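Local coordinates for protein O-methyltransferase family 2 (Planctopirus limnophila, PDB 5I2H) that probably transfers methyl groups from S-adenosyl-L-methionine to hydroxyl oxygens of small molecules, and binds the flavone apigenin as a two-chain assembly, at residues T15-T18 with P19-D22; L40-F43 with D44-E48; L232-A235 with A236-E240. All coordinates share one frame; numbering follows the deposited sequence.

Interaction 1 of 3, residues T15-T18 with P19-D22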
ATOM      1  N   THR A  15      21.224  -6.693   4.325  1.00 12.06           N
ATOM      2  CA  THR A  15      19.813  -7.001   4.513  1.00 11.18           C
ATOM      3  C   THR A  15      19.158  -6.966   3.149  1.00 11.21           C
ATOM      4  O   THR A  15      19.732  -6.454   2.187  1.00 11.59           O
ATOM      5  CB  THR A  15      19.115  -5.989   5.441  1.00  9.77           C
ATOM      6  OG1 THR A  15      19.488  -4.648   5.057  1.00 11.40           O
ATOM      7  CG2 THR A  15      19.536  -6.221   6.898  1.00 11.93           C
ATOM      8  N   ASP A  16      17.937  -7.479   3.081  1.00 10.19           N
ATOM      9  CA  ASP A  16      17.181  -7.567   1.835  1.00  9.49           C
ATOM     10  C   ASP A  16      16.223  -6.376   1.787  1.00  8.81           C
ATOM     11  O   ASP A  16      15.293  -6.289   2.590  1.00  9.72           O
ATOM     12  CB  ASP A  16      16.429  -8.885   1.777  1.00 10.93           C
ATOM     13  CG  ASP A  16      15.684  -9.102   0.469  1.00 12.87           C
ATOM     14  OD1 ASP A  16      15.663  -8.215  -0.383  1.00 11.41           O
ATOM     15  OD2 ASP A  16      15.127 -10.195   0.282  1.00 15.61           O
ATOM     16  N   VAL A  17      16.453  -5.472   0.829  1.00  8.19           N
ATOM     17  CA  VAL A  17      15.661  -4.254   0.690  1.00  7.65           C
ATOM     18  C   VAL A  17      14.263  -4.526   0.147  1.00  7.57           C
ATOM     19  O   VAL A  17      13.393  -3.641   0.192  1.00  8.66           O
ATOM     20  CB  VAL A  17      16.417  -3.272  -0.238  1.00  7.39           C
ATOM     21  CG1 VAL A  17      16.433  -3.812  -1.682  1.00 10.12           C
ATOM     22  CG2 VAL A  17      15.800  -1.845  -0.179  1.00  9.85           C
ATOM     23  N   THR A  18      14.015  -5.735  -0.352  1.00  7.60           N
ATOM     24  CA  THR A  18      12.773  -6.007  -1.084  1.00  7.33           C
ATOM     25  C   THR A  18      11.495  -5.576  -0.360  1.00  7.40           C
ATOM     26  O   THR A  18      10.638  -4.945  -1.004  1.00  9.35           O
ATOM     27  CB  THR A  18      12.720  -7.505  -1.444  1.00 10.37           C
ATOM     28  OG1 THR A  18      13.886  -7.867  -2.208  1.00 12.92           O
ATOM     29  CG2 THR A  18      11.457  -7.818  -2.270  1.00 12.80           C
ATOM     30  N   PRO A  19      11.307  -5.816   0.939  1.00  7.77           N
ATOM     31  CA  PRO A  19      10.041  -5.373   1.571  1.00 11.77           C
ATOM     32  C   PRO A  19       9.813  -3.879   1.498  1.00  8.59           C
ATOM     33  O   PRO A  19       8.659  -3.445   1.539  1.00 10.24           O
ATOM     34  CB  PRO A  19      10.190  -5.796   3.039  1.00 12.94           C
ATOM     35  CG  PRO A  19      11.351  -6.737   3.047  1.00 15.06           C
ATOM     36  CD  PRO A  19      12.192  -6.540   1.866  1.00 10.01           C
ATOM     37  N   ILE A  20      10.875  -3.070   1.447  1.00  8.04           N
ATOM     38  CA  ILE A  20      10.670  -1.624   1.345  1.00  7.25           C
ATOM     39  C   ILE A  20      10.050  -1.281  -0.007  1.00  7.09           C
ATOM     40  O   ILE A  20       9.165  -0.425  -0.097  1.00  7.75           O
ATOM     41  CB  ILE A  20      11.992  -0.869   1.582  1.00  8.57           C
ATOM     42  CG1 ILE A  20      12.416  -1.000   3.048  1.00  9.25           C
ATOM     43  CG2 ILE A  20      11.839   0.614   1.152  1.00  9.91           C
ATOM     44  CD1 ILE A  20      13.867  -0.582   3.314  1.00 10.73           C
ATOM     45  N   PHE A  21      10.519  -1.918  -1.087  1.00  7.94           N
ATOM     46  CA  PHE A  21       9.912  -1.682  -2.402  1.00  8.60           C
ATOM     47  C   PHE A  21       8.442  -2.066  -2.382  1.00  8.88           C
ATOM     48  O   PHE A  21       7.595  -1.365  -2.947  1.00  8.50           O
ATOM     49  CB  PHE A  21      10.645  -2.496  -3.494  1.00  9.15           C
ATOM     50  CG  PHE A  21      11.960  -1.899  -3.920  1.00 10.12           C
ATOM     51  CD1 PHE A  21      11.999  -0.708  -4.661  1.00 15.26           C
ATOM     52  CD2 PHE A  21      13.139  -2.518  -3.643  1.00 13.32           C
ATOM     53  CE1 PHE A  21      13.213  -0.143  -5.062  1.00 17.85           C
ATOM     54  CE2 PHE A  21      14.375  -1.942  -4.056  1.00 14.32           C
ATOM     55  CZ  PHE A  21      14.402  -0.755  -4.744  1.00 15.65           C
ATOM     56  N   ASP A  22       8.127  -3.195  -1.726  1.00  8.83           N
ATOM     57  CA  ASP A  22       6.753  -3.668  -1.718  1.00 10.13           C
ATOM     58  C   ASP A  22       5.865  -2.693  -0.976  1.00  9.58           C
ATOM     59  O   ASP A  22       4.758  -2.374  -1.445  1.00 11.55           O
ATOM     60  CB  ASP A  22       6.685  -5.066  -1.097  1.00 13.81           C
ATOM     61  CG  ASP A  22       7.402  -6.119  -1.932  1.00 15.85           C
ATOM     62  OD1 ASP A  22       7.670  -5.870  -3.120  1.00 16.87           O
ATOM     63  OD2 ASP A  22       7.713  -7.213  -1.408  1.00 20.20           O
TER
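Val17 meets the edge of the Phe21 ring: CG1 lies near the ring plane, 3.7 Å from Phe21 CE2. With chi1 at 69°, CG1 stands between the backbone N and the carbonyl carbon of Val17, while CG2 takes the position anti to N. This second methyl faces Ile20 CD1 at 4.2 Å, and the two side chains cross at about a right angle. A branched valine thus serves both neighbours from one residue. On another side of the turn, Asp16 OD1 accepts twice from Thr18: from OG1 at 2.6 Å, on the syn side, and from N at 3.0 Å, above the carboxylate plane. Pro19 suits the opening turn because it has no amide hydrogen to place. Ile20 N bonds to Val17 O, and Asp22 N to Thr18 O at 3.1 Å; Asp22 OD1 is bonded to His355 NE2. Phe21 also packs edge-to-face on Tyr109 of the second subunit, touches Arg168 of the apigenin pocket and lies about 6 Å from the ligand. All this is characteristic of an aspartate-capped helix start, placed here where the dimerisation domain meets both the partner subunit and the flavone site.

Interaction 2 of 3, residues L40-F43 with D44-E48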
ATOM      1  N   LEU A  40     -14.817   3.181 -12.852  1.00 16.95           N
ATOM      2  CA  LEU A  40     -14.932   2.224 -13.944  1.00 18.34           C
ATOM      3  C   LEU A  40     -16.061   1.228 -13.748  1.00 18.50           C
ATOM      4  O   LEU A  40     -16.381   0.498 -14.676  1.00 21.19           O
ATOM      5  CB  LEU A  40     -13.593   1.471 -14.133  1.00 19.59           C
ATOM      6  CG  LEU A  40     -12.425   2.421 -14.483  1.00 22.72           C
ATOM      7  CD1 LEU A  40     -11.080   1.721 -14.438  1.00 27.17           C
ATOM      8  CD2 LEU A  40     -12.624   3.128 -15.841  1.00 24.71           C
ATOM      9  N   HIS A  41     -16.670   1.171 -12.569  1.00 19.45           N
ATOM     10  CA  HIS A  41     -17.817   0.295 -12.318  1.00 22.89           C
ATOM     11  C   HIS A  41     -17.483  -1.188 -12.519  1.00 19.02           C
ATOM     12  O   HIS A  41     -18.375  -1.980 -12.847  1.00 18.20           O
ATOM     13  CB  HIS A  41     -19.041   0.632 -13.192  1.00 29.36           C
ATOM     14  CG  HIS A  41     -19.208   2.081 -13.553  1.00 34.07           C
ATOM     15  ND1 HIS A  41     -19.795   3.002 -12.710  1.00 36.39           N
ATOM     16  CD2 HIS A  41     -18.938   2.748 -14.706  1.00 34.35           C
ATOM     17  CE1 HIS A  41     -19.850   4.179 -13.313  1.00 36.28           C
ATOM     18  NE2 HIS A  41     -19.333   4.054 -14.524  1.00 34.97           N
ATOM     19  N   VAL A  42     -16.214  -1.582 -12.297  1.00 16.80           N
ATOM     20  CA  VAL A  42     -15.765  -2.948 -12.600  1.00 16.37           C
ATOM     21  C   VAL A  42     -16.630  -3.991 -11.898  1.00 15.42           C
ATOM     22  O   VAL A  42     -17.020  -5.004 -12.494  1.00 15.85           O
ATOM     23  CB  VAL A  42     -14.287  -3.117 -12.213  1.00 18.25           C
ATOM     24  CG1 VAL A  42     -13.840  -4.544 -12.434  1.00 20.56           C
ATOM     25  CG2 VAL A  42     -13.457  -2.186 -13.035  1.00 19.19           C
ATOM     26  N   PHE A  43     -16.883  -3.797 -10.602  1.00 16.32           N
ATOM     27  CA  PHE A  43     -17.530  -4.841  -9.806  1.00 16.04           C
ATOM     28  C   PHE A  43     -19.014  -4.923 -10.112  1.00 18.84           C
ATOM     29  O   PHE A  43     -19.566  -6.022 -10.228  1.00 20.01           O
ATOM     30  CB  PHE A  43     -17.272  -4.580  -8.329  1.00 16.28           C
ATOM     31  CG  PHE A  43     -15.804  -4.446  -8.026  1.00 16.35           C
ATOM     32  CD1 PHE A  43     -14.976  -5.560  -8.105  1.00 17.46           C
ATOM     33  CD2 PHE A  43     -15.246  -3.202  -7.773  1.00 15.49           C
ATOM     34  CE1 PHE A  43     -13.595  -5.445  -7.875  1.00 18.00           C
ATOM     35  CE2 PHE A  43     -13.871  -3.074  -7.561  1.00 16.44           C
ATOM     36  CZ  PHE A  43     -13.051  -4.204  -7.600  1.00 16.71           C
ATOM     37  N   ASP A  44     -19.653  -3.775 -10.308  1.00 19.65           N
ATOM     38  CA  ASP A  44     -21.056  -3.814 -10.678  1.00 20.71           C
ATOM     39  C   ASP A  44     -21.235  -4.460 -12.048  1.00 21.94           C
ATOM     40  O   ASP A  44     -22.227  -5.176 -12.277  1.00 23.21           O
ATOM     41  CB  ASP A  44     -21.633  -2.400 -10.636  1.00 21.81           C
ATOM     42  CG  ASP A  44     -21.674  -1.815  -9.222  1.00 25.88           C
ATOM     43  OD1 ASP A  44     -21.985  -2.549  -8.268  1.00 25.21           O
ATOM     44  OD2 ASP A  44     -21.365  -0.616  -9.060  1.00 30.91           O
ATOM     45  N   ILE A  45     -20.284  -4.247 -12.963  1.00 18.74           N
ATOM     46  CA  ILE A  45     -20.391  -4.863 -14.281  1.00 18.05           C
ATOM     47  C   ILE A  45     -20.218  -6.376 -14.184  1.00 18.53           C
ATOM     48  O   ILE A  45     -21.047  -7.150 -14.677  1.00 18.57           O
ATOM     49  CB  ILE A  45     -19.377  -4.233 -15.245  1.00 18.49           C
ATOM     50  CG1 ILE A  45     -19.813  -2.805 -15.573  1.00 20.03           C
ATOM     51  CG2 ILE A  45     -19.222  -5.099 -16.497  1.00 18.27           C
ATOM     52  CD1 ILE A  45     -18.782  -2.006 -16.340  1.00 20.76           C
ATOM     53  N   LEU A  46     -19.156  -6.828 -13.517  1.00 17.01           N
ATOM     54  CA  LEU A  46     -18.891  -8.260 -13.510  1.00 17.86           C
ATOM     55  C   LEU A  46     -19.869  -9.023 -12.626  1.00 20.25           C
ATOM     56  O   LEU A  46     -20.071 -10.231 -12.832  1.00 22.64           O
ATOM     57  CB  LEU A  46     -17.442  -8.509 -13.090  1.00 17.12           C
ATOM     58  CG  LEU A  46     -16.420  -8.280 -14.217  1.00 19.18           C
ATOM     59  CD1 LEU A  46     -15.030  -8.255 -13.624  1.00 19.86           C
ATOM     60  CD2 LEU A  46     -16.485  -9.371 -15.271  1.00 18.80           C
ATOM     61  N   ASN A  47     -20.513  -8.336 -11.678  1.00 18.51           N
ATOM     62  CA  ASN A  47     -21.543  -8.978 -10.870  1.00 20.79           C
ATOM     63  C   ASN A  47     -22.678  -9.527 -11.718  1.00 20.41           C
ATOM     64  O   ASN A  47     -23.309 -10.524 -11.344  1.00 20.91           O
ATOM     65  CB  ASN A  47     -22.115  -7.999  -9.867  1.00 23.32           C
ATOM     66  CG  ASN A  47     -23.173  -8.630  -9.016  1.00 26.97           C
ATOM     67  OD1 ASN A  47     -24.329  -8.175  -8.999  1.00 30.86           O
ATOM     68  ND2 ASN A  47     -22.819  -9.736  -8.354  1.00 28.13           N
ATOM     69  N   GLU A  48     -22.973  -8.874 -12.840  1.00 19.93           N
ATOM     70  CA  GLU A  48     -24.018  -9.358 -13.727  1.00 24.08           C
ATOM     71  C   GLU A  48     -23.714 -10.743 -14.251  1.00 24.70           C
ATOM     72  O   GLU A  48     -24.618 -11.576 -14.378  1.00 28.35           O
ATOM     73  CB  GLU A  48     -24.176  -8.423 -14.914  1.00 25.98           C
ATOM     74  CG  GLU A  48     -24.450  -7.014 -14.565  1.00 30.55           C
ATOM     75  CD  GLU A  48     -24.998  -6.266 -15.773  1.00 36.59           C
ATOM     76  OE1 GLU A  48     -25.685  -6.920 -16.592  1.00 37.55           O
ATOM     77  OE2 GLU A  48     -24.722  -5.052 -15.904  1.00 40.42           O
TER
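Ile45 folds its longer branch back over the start of its own helix, with CG1 3.2 Å from His41 O and CD1 3.8 Å from Leu40 O. Two torsions put it there: chi1 of -71° sets CG1 beside the backbone N, and chi2 of 171° extends the chain so that CD1 reaches the preceding turn, 4.1 Å from His41 CB. The carbonyl of His41 is engaged as well by Ile45 N, at 3.0 Å. Shortened to an alanine here, the residue would probably leave His41 CB and the Leu40 carbonyl without their apolar cover. His41 is the first residue after helix 26-39 to leave helical backbone angles, with a positive phi of 61°, and then serves as N-cap of helix 42-48, a short break between two helices. Such compact helical packing, with strands 80-82 and 88-90 forming a small hairpin, is consistent with the winged-helix type of dimerisation domain found in O-methyltransferases. Val42 and Leu46 share part of the buried face, lying side by side and pointing the same way, Val42 CG1 4.1 Å from Leu46 CD1. Valine and leucine suit this side, where Val42 packs on Leu70 and Leu74 of helix 64-76 and Leu46 on Ile88 and Leu90 of the hairpin. The Phe43 ring packs on Leu74, Leu90 and Val37. Asp44, on a more open side, directs OD1 to Thr100 N, while its OD2 stays 5.4 Å from His41 ND1, too far for a salt bridge.

Interaction 3 of 3, residues L232-A235 with A236-E240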
ATOM      1  N   LEU A 232      25.112   7.798 -19.989  1.00 21.48           N
ATOM      2  CA  LEU A 232      26.473   7.278 -20.005  1.00 19.19           C
ATOM      3  C   LEU A 232      27.420   8.073 -19.112  1.00 19.65           C
ATOM      4  O   LEU A 232      28.464   7.548 -18.715  1.00 18.77           O
ATOM      5  CB  LEU A 232      26.993   7.264 -21.436  1.00 17.75           C
ATOM      6  CG  LEU A 232      26.199   6.319 -22.329  1.00 17.58           C
ATOM      7  CD1 LEU A 232      26.725   6.427 -23.768  1.00 18.92           C
ATOM      8  CD2 LEU A 232      26.239   4.880 -21.799  1.00 18.96           C
ATOM      9  N   LYS A 233      27.089   9.330 -18.807  1.00 20.11           N
ATOM     10  CA  LYS A 233      27.920  10.109 -17.894  1.00 21.10           C
ATOM     11  C   LYS A 233      27.987   9.443 -16.531  1.00 18.26           C
ATOM     12  O   LYS A 233      29.040   9.458 -15.871  1.00 18.03           O
ATOM     13  CB  LYS A 233      27.363  11.526 -17.747  1.00 25.64           C
ATOM     14  CG  LYS A 233      27.288  12.333 -19.026  1.00 31.83           C
ATOM     15  CD  LYS A 233      28.511  13.206 -19.260  1.00 37.83           C
ATOM     16  CE  LYS A 233      28.352  13.997 -20.581  1.00 40.99           C
ATOM     17  NZ  LYS A 233      29.555  14.817 -20.947  1.00 43.18           N
ATOM     18  N   ILE A 234      26.849   8.914 -16.064  1.00 15.56           N
ATOM     19  CA  ILE A 234      26.824   8.240 -14.766  1.00 16.19           C
ATOM     20  C   ILE A 234      27.649   6.966 -14.833  1.00 12.97           C
ATOM     21  O   ILE A 234      28.440   6.679 -13.926  1.00 12.01           O
ATOM     22  CB  ILE A 234      25.379   7.945 -14.311  1.00 18.89           C
ATOM     23  CG1 ILE A 234      24.673   9.222 -13.867  1.00 23.67           C
ATOM     24  CG2 ILE A 234      25.372   7.011 -13.146  1.00 18.14           C
ATOM     25  CD1 ILE A 234      23.724   9.739 -14.904  1.00 25.93           C
ATOM     26  N   ALA A 235      27.478   6.186 -15.911  1.00 11.70           N
ATOM     27  CA  ALA A 235      28.263   4.967 -16.063  1.00 11.96           C
ATOM     28  C   ALA A 235      29.751   5.267 -16.030  1.00 12.11           C
ATOM     29  O   ALA A 235      30.515   4.509 -15.440  1.00 13.21           O
ATOM     30  CB  ALA A 235      27.923   4.243 -17.367  1.00 10.65           C
ATOM     31  N   ALA A 236      30.179   6.371 -16.649  1.00 11.98           N
ATOM     32  CA  ALA A 236      31.606   6.677 -16.682  1.00 12.87           C
ATOM     33  C   ALA A 236      32.138   6.884 -15.269  1.00 12.77           C
ATOM     34  O   ALA A 236      33.226   6.398 -14.923  1.00 15.56           O
ATOM     35  CB  ALA A 236      31.864   7.931 -17.521  1.00 13.84           C
ATOM     36  N   GLU A 237      31.379   7.610 -14.437  1.00 10.98           N
ATOM     37  CA  GLU A 237      31.784   7.832 -13.046  1.00 11.71           C
ATOM     38  C   GLU A 237      31.859   6.510 -12.292  1.00 11.02           C
ATOM     39  O   GLU A 237      32.855   6.212 -11.599  1.00 11.37           O
ATOM     40  CB  GLU A 237      30.795   8.790 -12.361  1.00 11.97           C
ATOM     41  CG  GLU A 237      30.960   8.883 -10.839  1.00 11.90           C
ATOM     42  CD  GLU A 237      32.373   9.339 -10.436  1.00 12.87           C
ATOM     43  OE1 GLU A 237      33.019  10.077 -11.214  1.00 13.62           O
ATOM     44  OE2 GLU A 237      32.861   8.946  -9.364  1.00 13.80           O
ATOM     45  N   LEU A 238      30.807   5.695 -12.424  1.00 10.07           N
ATOM     46  CA  LEU A 238      30.756   4.465 -11.637  1.00 10.83           C
ATOM     47  C   LEU A 238      31.787   3.445 -12.113  1.00 11.84           C
ATOM     48  O   LEU A 238      32.334   2.691 -11.291  1.00 11.47           O
ATOM     49  CB  LEU A 238      29.336   3.879 -11.662  1.00 11.48           C
ATOM     50  CG  LEU A 238      28.262   4.807 -11.088  1.00 11.82           C
ATOM     51  CD1 LEU A 238      26.929   4.107 -11.203  1.00 14.68           C
ATOM     52  CD2 LEU A 238      28.613   5.186  -9.622  1.00 12.17           C
ATOM     53  N   ALA A 239      32.102   3.437 -13.413  1.00 12.65           N
ATOM     54  CA  ALA A 239      33.165   2.565 -13.911  1.00 14.13           C
ATOM     55  C   ALA A 239      34.499   2.911 -13.275  1.00 13.18           C
ATOM     56  O   ALA A 239      35.308   2.021 -13.003  1.00 13.83           O
ATOM     57  CB  ALA A 239      33.294   2.665 -15.436  1.00 15.49           C
ATOM     58  N   GLU A 240      34.759   4.205 -13.048  1.00 10.36           N
ATOM     59  CA  GLU A 240      35.987   4.583 -12.347  1.00 12.45           C
ATOM     60  C   GLU A 240      35.962   4.114 -10.899  1.00 11.84           C
ATOM     61  O   GLU A 240      36.964   3.584 -10.387  1.00 16.01           O
ATOM     62  CB  GLU A 240      36.214   6.102 -12.404  1.00 15.39           C
ATOM     63  CG  GLU A 240      36.336   6.684 -13.800  1.00 19.46           C
ATOM     64  CD  GLU A 240      37.676   6.468 -14.463  1.00 24.95           C
ATOM     65  OE1 GLU A 240      38.578   5.819 -13.858  1.00 27.41           O
ATOM     66  OE2 GLU A 240      37.837   6.996 -15.597  1.00 27.53           O
TER
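Ile234 and Leu238 lie side by side on helix 229-241, pointing the same way, with Ile234 CG2 3.8 Å from Leu238 CD1. The helix is the crossover of a beta-alpha-beta unit, joining strand 222-227 to strand 248-252 in the Rossmann-like fold of the methyltransferase domain. On its tight side, these two branched residues pack on neighbouring helices: Ile234 on Thr162 and Leu163 of helix 154-179, and Leu238 on Trp170 of that helix and Met212 of helix 209-217. A chi1 of -73° sets Ile234 CG1 beside the backbone N and leaves CG2 anti to N, the position from which it faces the next turn. Against the sheet, Leu232 packs on Ile225 and Ala252, and three alanines follow. Ala235 and Ala236 both touch Leu250 and Ala239 touches Leu248, so the helix backbone can come close to the strand; the Ala236 CB also sits 3.6 Å from Leu232 O of the turn before. The opposite character appears at Lys233 and Glu237, both exposed. The backbone bond from Glu237 N to Lys233 O is weak at 3.3 Å, and Glu237, its chain bent at chi2 (58°), turns OE2 to Gln241 NE2. Long charged side chains suit this surface, where their ends can meet water. By contrast, on the buried side Ala239 N donates to Ala235 O at 2.8 Å.

How the interactions relate
Each of the three is a local contact between near neighbours in sequence: at a helix start in interactions 1 and 2, within a helix in interaction 3. Interactions 1 and 2 lie in the dimerisation domain, their centres about 35 Å apart, whereas interaction 3 belongs to the methyltransferase domain, about 51 Å between centres from interaction 2 and across the chain's centre from it. Interaction 3 is the most buried, with apolar packing between sheet and helices; interactions 1 and 2 are partly buried. Polar side-chain capping distinguishes interaction 1, which also meets the second subunit and nears apigenin; interactions 2 and 3 touch no other chain. Side chains of interactions 1 and 3 both pack on helix 154-179.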